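Local atomic coordinates of 49 protein (Murid herpesvirus 4, PDB entry 6A4V), a protein that probably interacts with the host poly(ADP-ribose) polymerase 1 and, through this, facilitates replication of the gammaherpesvirus. Residues L66-Q70 against L305-Q309. Sequence-based numbering, arbitrary orientation.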
loop_
_atom_site.group_PDB
_atom_site.type_symbol
_atom_site.label_atom_id
_atom_site.label_comp_id
_atom_site.label_asym_id
_atom_site.label_seq_id
_atom_site.Cartn_x
_atom_site.Cartn_y
_atom_site.Cartn_z
ATOM N N LEU B 66 3.117 23.465 1.213
ATOM C CA LEU B 66 3.194 22.375 0.336
ATOM C C LEU B 66 3.801 21.154 1.026
ATOM O O LEU B 66 3.240 20.070 0.886
ATOM C CB LEU B 66 4.007 22.763 -0.882
ATOM C CG LEU B 66 3.202 23.595 -1.853
ATOM C CD1 LEU B 66 4.124 24.067 -2.959
ATOM C CD2 LEU B 66 2.048 22.765 -2.403
ATOM N N CYS B 67 4.904 21.345 1.763
ATOM C CA CYS B 67 5.448 20.249 2.576
ATOM C C CYS B 67 4.287 19.704 3.427
ATOM O O CYS B 67 4.051 18.551 3.461
ATOM C CB CYS B 67 6.626 20.740 3.421
ATOM S SG CYS B 67 8.008 21.415 2.444
ATOM N N LYS B 68 3.524 20.598 4.064
ATOM C CA LYS B 68 2.559 20.208 5.050
ATOM C C LYS B 68 1.536 19.311 4.366
ATOM O O LYS B 68 1.158 18.269 4.930
ATOM C CB LYS B 68 1.862 21.416 5.687
ATOM C CG LYS B 68 2.755 22.351 6.489
ATOM C CD LYS B 68 2.206 22.834 7.868
ATOM C CE LYS B 68 2.584 24.276 8.195
ATOM N NZ LYS B 68 1.394 25.101 8.551
ATOM N N LEU B 69 1.212 19.676 3.124
ATOM C CA LEU B 69 0.276 19.027 2.308
ATOM C C LEU B 69 0.785 17.669 1.871
ATOM O O LEU B 69 -0.035 16.791 1.673
ATOM C CB LEU B 69 -0.039 19.875 1.075
ATOM C CG LEU B 69 -1.031 21.009 1.355
ATOM C CD1 LEU B 69 -1.102 21.964 0.181
ATOM C CD2 LEU B 69 -2.394 20.461 1.743
ATOM N N GLN B 70 2.084 17.573 1.594
ATOM C CA GLN B 70 2.695 16.321 1.156
ATOM C C GLN B 70 2.655 15.323 2.298
ATOM O O GLN B 70 2.120 14.192 2.115
ATOM C CB GLN B 70 4.119 16.565 0.689
ATOM C CG GLN B 70 4.127 17.146 -0.706
ATOM C CD GLN B 70 5.516 17.464 -1.192
ATOM O OE1 GLN B 70 6.340 18.032 -0.467
ATOM N NE2 GLN B 70 5.778 17.107 -2.441
ATOM N N LEU B 305 1.414 17.974 -6.137
ATOM C CA LEU B 305 2.102 18.821 -5.172
ATOM C C LEU B 305 3.598 18.924 -5.528
ATOM O O LEU B 305 4.158 20.002 -5.508
ATOM C CB LEU B 305 1.894 18.178 -3.810
ATOM C CG LEU B 305 0.468 18.202 -3.298
ATOM C CD1 LEU B 305 0.364 17.388 -2.038
ATOM C CD2 LEU B 305 0.029 19.638 -3.046
ATOM N N ARG B 306 4.250 17.808 -5.822
ATOM C CA ARG B 306 5.672 17.802 -6.290
ATOM C C ARG B 306 5.828 18.784 -7.470
ATOM O O ARG B 306 6.703 19.677 -7.467
ATOM C CB ARG B 306 6.128 16.395 -6.708
ATOM C CG ARG B 306 7.516 15.999 -6.206
ATOM C CD ARG B 306 8.313 15.056 -7.122
ATOM N NE ARG B 306 7.959 13.628 -7.110
ATOM C CZ ARG B 306 8.448 12.697 -7.954
ATOM N NH1 ARG B 306 9.329 13.010 -8.894
ATOM N NH2 ARG B 306 8.041 11.439 -7.860
ATOM N N GLY B 307 4.960 18.649 -8.480
ATOM C CA GLY B 307 4.982 19.622 -9.601
ATOM C C GLY B 307 5.018 21.065 -9.098
ATOM O O GLY B 307 5.694 21.895 -9.660
ATOM N N LEU B 308 4.236 21.357 -8.059
ATOM C CA LEU B 308 3.993 22.711 -7.591
ATOM C C LEU B 308 5.232 23.259 -6.865
ATOM O O LEU B 308 5.613 24.394 -7.082
ATOM C CB LEU B 308 2.742 22.712 -6.700
ATOM C CG LEU B 308 1.447 23.049 -7.431
ATOM C CD1 LEU B 308 0.214 22.625 -6.620
ATOM C CD2 LEU B 308 1.392 24.518 -7.734
ATOM N N GLN B 309 5.833 22.442 -6.012
ATOM C CA GLN B 309 7.145 22.652 -5.445
ATOM C C GLN B 309 8.163 22.905 -6.562
ATOM O O GLN B 309 9.010 23.781 -6.456
ATOM C CB GLN B 309 7.597 21.447 -4.604
ATOM C CG GLN B 309 7.227 21.570 -3.128
ATOM C CD GLN B 309 7.483 20.351 -2.268
ATOM O OE1 GLN B 309 7.308 20.393 -1.049
ATOM N NE2 GLN B 309 7.892 19.248 -2.881
#
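Leu305 O takes two backbone N-H groups of its own helix, Gln309 N at 3.0 Å and, weakly, Leu308 N. Leu66 of the other helix packs against this turn, its methyl CD1 lying 3.9 Å from Gln309 N and 4.2 Å from Leu308 CB.

Around this point the contact is made by leucines. Leu66 and Leu305 touch through their methyls, CD2 of Leu66 lying 3.8 Å from CD2 of Leu305. With CG anti to the carbonyl carbon (chi1 -68°), Leu305 sends its branches toward the 66-70 helix. Its CD1 comes 4.0 Å from Leu69 CB, the two side chains crossing at about a right angle. The aliphatic part of Gln70 slides past Leu305 in the opposite direction, Gln70 CG lying 4.0 Å from Leu305 CB. The side-chain amides of Gln70 and Gln309 meet from opposite directions, with their planes 85° apart. Both chains run extended beyond CG, which brings the two amides together between the helices.

The two helical segments are nearly antiparallel, at 161°, with axes 10.2 Å apart. They join helix 61-85 to helix 295-312, the last helix modelled. Leu66 and Leu69 also pack on helix 238-262, through Leu257 and Phe250. Leu305 and Leu308 meet Leu282 of helix 274-289, and Cys67 touches Ile54 of helix 44-57.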